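Amino acid ABC transporter, periplasmic amino acid-binding protein (Brucella ovis, PDB 4Z9N) probably serves as the periplasmic receptor of an ABC importer, a family 3 solute-binding protein that holds glutathione between its lobes. Local coordinates at residues A127-A139 against Y150-E164. Sequence-based numbering, arbitrary orientation.
Sequences ALQLSGASICVQA and YFRANKMEYNPVVFE. With GSH (glutathione), chain U.
I135 and V137 of strand 134-138 trade backbone hydrogen bonds with the parallel strand 159-163: V161 N gives to I135 O, V137 N to V161 O, and F163 N to V137 O at 2.9 Å; just past the strand A139 N gives to F163 O. With helix 142-153 between them the strands form a beta-alpha-beta unit, strand 180-182 pairing along the other edge of 134-138. On the helix side, I135 CD1 presses 3.4 Å from F151 CZ, and V137 lies beside V162, pointing the same way. The opposite face carries C136, disulfide-bonded to C178, its CB 3.5 Å from F163 CE1.

At the other end the type II turn L130-A133 is pinned. S131 OG, anti to its own N (chi1 -177°), accepts E157 N at 2.9 Å in a nearly straight bond, and G132 N gives to E157 O. The N159 amide sends ND2 to G132 O from above that carbonyl's plane, and also to E157 OE2. M156 packs beside the turn. Its CB and CG lie on S131 CB, SD rests 3.6 Å from L128 O and near A127 O, and the bend at chi3 (-67°) brings CE over the centre of the F151 ring. L128 crosses Y150 at about a right angle, CD2 against its hydroxyl.

Q138 leads out to the ligand: CB and CG run past F163 O, OE1 accepts glutathione N3, and NE2 reaches O32 at 2.8 Å as well as water 3. One carboxamide thus reads both an N-H and a carboxylate oxygen of the ligand's glycine end, while the strand pairing behind it holds the backbone from which it extends.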
loop_
_atom_site.group_PDB
_atom_site.type_symbol
_atom_site.label_atom_id
_atom_site.label_comp_id
_atom_site.label_asym_id
_atom_site.label_seq_id
_atom_site.Cartn_x
_atom_site.Cartn_y
_atom_site.Cartn_z
ATOM N N ALA D 127 -3.812 11.572 -27.340
ATOM C CA ALA D 127 -4.789 10.499 -27.461
ATOM C C ALA D 127 -6.155 11.066 -27.820
ATOM O O ALA D 127 -7.020 10.339 -28.293
ATOM C CB ALA D 127 -4.879 9.689 -26.175
ATOM N N LEU D 128 -6.358 12.361 -27.590
ATOM C CA LEU D 128 -7.646 12.977 -27.897
ATOM C C LEU D 128 -7.813 13.198 -29.401
ATOM O O LEU D 128 -8.865 13.643 -29.864
ATOM C CB LEU D 128 -7.812 14.294 -27.133
ATOM C CG LEU D 128 -8.068 14.135 -25.627
ATOM C CD1 LEU D 128 -8.154 15.490 -24.913
ATOM C CD2 LEU D 128 -9.326 13.304 -25.371
ATOM N N GLN D 129 -6.782 12.879 -30.175
ATOM C CA GLN D 129 -6.892 13.004 -31.622
ATOM C C GLN D 129 -7.128 11.643 -32.273
ATOM O O GLN D 129 -6.992 11.484 -33.492
ATOM C CB GLN D 129 -5.645 13.666 -32.193
ATOM C CG GLN D 129 -5.248 14.953 -31.489
ATOM C CD GLN D 129 -3.890 15.434 -31.928
ATOM O OE1 GLN D 129 -2.934 14.666 -31.954
ATOM N NE2 GLN D 129 -3.791 16.713 -32.278
ATOM N N LEU D 130 -7.521 10.670 -31.460
ATOM C CA LEU D 130 -7.650 9.294 -31.933
ATOM C C LEU D 130 -9.077 8.872 -32.266
ATOM O O LEU D 130 -9.336 7.683 -32.418
ATOM C CB LEU D 130 -7.070 8.325 -30.898
ATOM C CG LEU D 130 -5.546 8.399 -30.747
ATOM C CD1 LEU D 130 -5.088 7.403 -29.689
ATOM C CD2 LEU D 130 -4.839 8.161 -32.078
ATOM N N SER D 131 -10.000 9.825 -32.376
ATOM C CA SER D 131 -11.376 9.482 -32.731
ATOM C C SER D 131 -11.395 8.706 -34.044
ATOM O O SER D 131 -10.787 9.125 -35.031
ATOM C CB SER D 131 -12.253 10.729 -32.851
ATOM O OG SER D 131 -13.594 10.361 -33.122
ATOM N N GLY D 132 -12.057 7.554 -34.041
ATOM C CA GLY D 132 -12.166 6.751 -35.249
ATOM C C GLY D 132 -11.027 5.778 -35.501
ATOM O O GLY D 132 -11.156 4.871 -36.318
ATOM N N ALA D 133 -9.904 5.969 -34.811
ATOM C CA ALA D 133 -8.726 5.125 -35.021
ATOM C C ALA D 133 -8.984 3.676 -34.611
ATOM O O ALA D 133 -9.684 3.424 -33.627
ATOM C CB ALA D 133 -7.545 5.674 -34.237
ATOM N N SER D 134 -8.416 2.729 -35.353
ATOM C CA SER D 134 -8.496 1.330 -34.954
ATOM C C SER D 134 -7.413 1.077 -33.921
ATOM O O SER D 134 -6.230 1.305 -34.178
ATOM C CB SER D 134 -8.333 0.392 -36.146
ATOM O OG SER D 134 -7.097 0.611 -36.799
ATOM N N ILE D 135 -7.817 0.624 -32.743
ATOM C CA ILE D 135 -6.867 0.464 -31.650
ATOM C C ILE D 135 -6.855 -0.966 -31.136
ATOM O O ILE D 135 -7.883 -1.490 -30.688
ATOM C CB ILE D 135 -7.171 1.451 -30.522
ATOM C CG1 ILE D 135 -7.270 2.873 -31.094
ATOM C CG2 ILE D 135 -6.078 1.372 -29.445
ATOM C CD1 ILE D 135 -7.461 3.938 -30.053
ATOM N N CYS D 136 -5.682 -1.594 -31.157
ATOM C CA CYS D 136 -5.622 -2.977 -30.721
ATOM C C CYS D 136 -5.526 -3.045 -29.213
ATOM O O CYS D 136 -4.924 -2.197 -28.549
ATOM C CB CYS D 136 -4.465 -3.737 -31.359
ATOM S SG CYS D 136 -2.874 -3.220 -30.837
ATOM N N VAL D 137 -6.155 -4.074 -28.682
ATOM C CA VAL D 137 -6.200 -4.269 -27.232
ATOM C C VAL D 137 -6.427 -5.760 -26.980
ATOM O O VAL D 137 -7.029 -6.441 -27.809
ATOM C CB VAL D 137 -7.304 -3.404 -26.576
ATOM C CG1 VAL D 137 -8.692 -3.898 -26.982
ATOM C CG2 VAL D 137 -7.167 -3.411 -25.046
ATOM N N GLN D 138 -5.950 -6.266 -25.845
ATOM C CA GLN D 138 -6.212 -7.666 -25.505
ATOM C C GLN D 138 -7.471 -7.875 -24.685
ATOM O O GLN D 138 -7.797 -7.082 -23.812
ATOM C CB GLN D 138 -5.037 -8.266 -24.753
ATOM C CG GLN D 138 -4.059 -8.928 -25.666
ATOM C CD GLN D 138 -2.948 -9.577 -24.897
ATOM O OE1 GLN D 138 -1.881 -9.005 -24.759
ATOM N NE2 GLN D 138 -3.199 -10.771 -24.370
ATOM N N ALA D 139 -8.172 -8.956 -24.998
ATOM C CA ALA D 139 -9.305 -9.399 -24.194
ATOM C C ALA D 139 -8.828 -9.830 -22.802
ATOM O O ALA D 139 -7.665 -10.225 -22.624
ATOM C CB ALA D 139 -10.025 -10.553 -24.892
ATOM N N TYR D 150 -12.906 5.755 -21.783
ATOM C CA TYR D 150 -12.224 6.978 -22.199
ATOM C C TYR D 150 -12.817 7.543 -23.491
ATOM O O TYR D 150 -12.994 8.754 -23.634
ATOM C CB TYR D 150 -10.728 6.696 -22.371
ATOM C CG TYR D 150 -9.873 7.887 -22.740
ATOM C CD1 TYR D 150 -9.620 8.899 -21.825
ATOM C CD2 TYR D 150 -9.285 7.975 -24.000
ATOM C CE1 TYR D 150 -8.821 9.990 -22.157
ATOM C CE2 TYR D 150 -8.473 9.055 -24.340
ATOM C CZ TYR D 150 -8.246 10.057 -23.414
ATOM O OH TYR D 150 -7.446 11.128 -23.749
ATOM N N PHE D 151 -13.149 6.660 -24.426
ATOM C CA PHE D 151 -13.689 7.112 -25.699
ATOM C C PHE D 151 -15.122 7.590 -25.539
ATOM O O PHE D 151 -15.512 8.561 -26.178
ATOM C CB PHE D 151 -13.589 5.996 -26.749
ATOM C CG PHE D 151 -12.278 5.983 -27.463
ATOM C CD1 PHE D 151 -11.100 5.713 -26.772
ATOM C CD2 PHE D 151 -12.211 6.280 -28.813
ATOM C CE1 PHE D 151 -9.883 5.727 -27.429
ATOM C CE2 PHE D 151 -11.006 6.304 -29.472
ATOM C CZ PHE D 151 -9.836 6.032 -28.785
ATOM N N ARG D 152 -15.890 6.925 -24.669
ATOM C CA ARG D 152 -17.257 7.356 -24.377
ATOM C C ARG D 152 -17.243 8.748 -23.750
ATOM O O ARG D 152 -17.967 9.655 -24.176
ATOM C CB ARG D 152 -17.964 6.381 -23.428
ATOM C CG ARG D 152 -19.329 6.885 -22.978
ATOM C CD ARG D 152 -20.070 5.876 -22.078
ATOM N NE ARG D 152 -19.106 5.168 -21.238
ATOM C CZ ARG D 152 -18.905 3.850 -21.247
ATOM N NH1 ARG D 152 -19.670 3.061 -21.979
ATOM N NH2 ARG D 152 -17.972 3.305 -20.474
ATOM N N ALA D 153 -16.403 8.909 -22.734
ATOM C CA ALA D 153 -16.369 10.140 -21.955
ATOM C C ALA D 153 -15.976 11.317 -22.825
ATOM O O ALA D 153 -16.482 12.432 -22.662
ATOM C CB ALA D 153 -15.398 9.995 -20.780
ATOM N N ASN D 154 -15.069 11.064 -23.757
ATOM C CA ASN D 154 -14.533 12.137 -24.579
ATOM C C ASN D 154 -15.194 12.234 -25.940
ATOM O O ASN D 154 -14.701 12.935 -26.825
ATOM C CB ASN D 154 -13.024 11.961 -24.729
ATOM C CG ASN D 154 -12.298 12.272 -23.444
ATOM O OD1 ASN D 154 -12.143 13.436 -23.086
ATOM N ND2 ASN D 154 -11.858 11.233 -22.730
ATOM N N LYS D 155 -16.312 11.532 -26.098
ATOM C CA LYS D 155 -17.117 11.630 -27.312
ATOM C C LYS D 155 -16.296 11.310 -28.568
ATOM O O LYS D 155 -16.458 11.958 -29.604
ATOM C CB LYS D 155 -17.732 13.029 -27.432
ATOM C CG LYS D 155 -18.569 13.460 -26.240
ATOM C CD LYS D 155 -19.791 12.584 -26.073
ATOM C CE LYS D 155 -20.906 13.320 -25.336
ATOM N NZ LYS D 155 -20.529 13.753 -23.957
ATOM N N MET D 156 -15.415 10.317 -28.474
ATOM C CA MET D 156 -14.634 9.884 -29.620
ATOM C C MET D 156 -15.200 8.602 -30.228
ATOM O O MET D 156 -15.681 7.724 -29.507
ATOM C CB MET D 156 -13.177 9.675 -29.220
ATOM C CG MET D 156 -12.465 10.972 -28.873
ATOM S SD MET D 156 -10.688 10.726 -28.729
ATOM C CE MET D 156 -10.613 9.679 -27.284
ATOM N N GLU D 157 -15.136 8.500 -31.549
ATOM C CA GLU D 157 -15.627 7.314 -32.242
ATOM C C GLU D 157 -14.761 6.123 -31.845
ATOM O O GLU D 157 -13.536 6.197 -31.911
ATOM C CB GLU D 157 -15.610 7.506 -33.760
ATOM C CG GLU D 157 -16.058 6.253 -34.519
ATOM C CD GLU D 157 -15.915 6.352 -36.036
ATOM O OE1 GLU D 157 -16.212 7.423 -36.617
ATOM O OE2 GLU D 157 -15.484 5.344 -36.650
ATOM N N TYR D 158 -15.403 5.023 -31.458
ATOM C CA TYR D 158 -14.720 3.910 -30.798
ATOM C C TYR D 158 -14.591 2.698 -31.728
ATOM O O TYR D 158 -15.594 2.122 -32.148
ATOM C CB TYR D 158 -15.494 3.564 -29.512
ATOM C CG TYR D 158 -14.970 2.408 -28.672
ATOM C CD1 TYR D 158 -13.692 2.433 -28.109
ATOM C CD2 TYR D 158 -15.781 1.304 -28.409
ATOM C CE1 TYR D 158 -13.235 1.371 -27.322
ATOM C CE2 TYR D 158 -15.332 0.253 -27.636
ATOM C CZ TYR D 158 -14.072 0.291 -27.093
ATOM O OH TYR D 158 -13.659 -0.775 -26.328
ATOM N N ASN D 159 -13.348 2.342 -32.067
ATOM C CA ASN D 159 -13.049 1.242 -32.991
ATOM C C ASN D 159 -11.986 0.301 -32.427
ATOM O O ASN D 159 -10.875 0.225 -32.960
ATOM C CB ASN D 159 -12.572 1.769 -34.351
ATOM C CG ASN D 159 -13.708 2.190 -35.254
ATOM O OD1 ASN D 159 -14.714 1.501 -35.353
ATOM N ND2 ASN D 159 -13.534 3.310 -35.952
ATOM N N PRO D 160 -12.322 -0.421 -31.345
ATOM C CA PRO D 160 -11.381 -1.394 -30.780
ATOM C C PRO D 160 -11.197 -2.579 -31.718
ATOM O O PRO D 160 -12.115 -2.930 -32.471
ATOM C CB PRO D 160 -12.084 -1.853 -29.499
ATOM C CG PRO D 160 -13.546 -1.789 -29.900
ATOM C CD PRO D 160 -13.642 -0.505 -30.692
ATOM N N VAL D 161 -10.006 -3.166 -31.697
ATOM C CA VAL D 161 -9.763 -4.435 -32.346
ATOM C C VAL D 161 -9.219 -5.353 -31.264
ATOM O O VAL D 161 -8.131 -5.104 -30.736
ATOM C CB VAL D 161 -8.781 -4.292 -33.523
ATOM C CG1 VAL D 161 -8.677 -5.590 -34.269
ATOM C CG2 VAL D 161 -9.200 -3.149 -34.447
ATOM N N VAL D 162 -9.976 -6.388 -30.908
ATOM C CA VAL D 162 -9.656 -7.186 -29.728
ATOM C C VAL D 162 -8.974 -8.493 -30.082
ATOM O O VAL D 162 -9.440 -9.246 -30.956
ATOM C CB VAL D 162 -10.916 -7.472 -28.904
ATOM C CG1 VAL D 162 -10.577 -8.381 -27.735
ATOM C CG2 VAL D 162 -11.535 -6.172 -28.425
ATOM N N PHE D 163 -7.877 -8.772 -29.378
ATOM C CA PHE D 163 -7.053 -9.938 -29.645
ATOM C C PHE D 163 -6.954 -10.864 -28.458
ATOM O O PHE D 163 -7.036 -10.428 -27.311
ATOM C CB PHE D 163 -5.644 -9.510 -30.066
ATOM C CG PHE D 163 -5.619 -8.796 -31.359
ATOM C CD1 PHE D 163 -5.790 -7.428 -31.400
ATOM C CD2 PHE D 163 -5.482 -9.494 -32.545
ATOM C CE1 PHE D 163 -5.808 -6.769 -32.602
ATOM C CE2 PHE D 163 -5.492 -8.831 -33.754
ATOM C CZ PHE D 163 -5.655 -7.462 -33.777
ATOM N N GLU D 164 -6.736 -12.145 -28.739
ATOM C CA GLU D 164 -6.627 -13.137 -27.676
ATOM C C GLU D 164 -5.195 -13.350 -27.203
ATOM O O GLU D 164 -4.979 -13.808 -26.090
ATOM C CB GLU D 164 -7.206 -14.477 -28.133
ATOM C CG GLU D 164 -8.671 -14.408 -28.530
ATOM C CD GLU D 164 -9.546 -13.878 -27.411
ATOM O OE1 GLU D 164 -9.504 -14.437 -26.295
ATOM O OE2 GLU D 164 -10.267 -12.887 -27.648
HETATM N N1 GSH U . -2.438 -4.654 -16.286
HETATM C CA1 GSH U . -3.532 -5.002 -17.194
HETATM C C1 GSH U . -4.422 -6.035 -16.507
HETATM O O11 GSH U . -5.510 -6.368 -17.053
HETATM O O12 GSH U . -4.077 -6.560 -15.412
HETATM C CB1 GSH U . -3.019 -5.611 -18.510
HETATM C CG1 GSH U . -2.214 -6.885 -18.190
HETATM C CD1 GSH U . -1.926 -7.624 -19.492
HETATM O OE1 GSH U . -2.253 -8.759 -19.655
HETATM N N2 GSH U . -1.228 -6.910 -20.533
HETATM C CA2 GSH U . -0.978 -7.609 -21.780
HETATM C C2 GSH U . -0.070 -8.832 -21.588
HETATM O O2 GSH U . 0.630 -8.994 -20.641
HETATM C CB2 GSH U . -0.472 -6.633 -22.849
HETATM S SG2 GSH U . 1.210 -6.046 -22.505
HETATM N N3 GSH U . -0.134 -9.849 -22.617
HETATM C CA3 GSH U . 0.678 -11.029 -22.508
HETATM C C3 GSH U . -0.221 -12.253 -22.684
HETATM O O31 GSH U . 0.318 -13.376 -22.865
HETATM O O32 GSH U . -1.485 -12.143 -22.633
HETATM O O HOH W 1 -14.890 13.221 -32.059
HETATM O O HOH W 2 -11.075 3.877 -31.367
HETATM O O HOH W 3 -6.114 -11.686 -24.246
#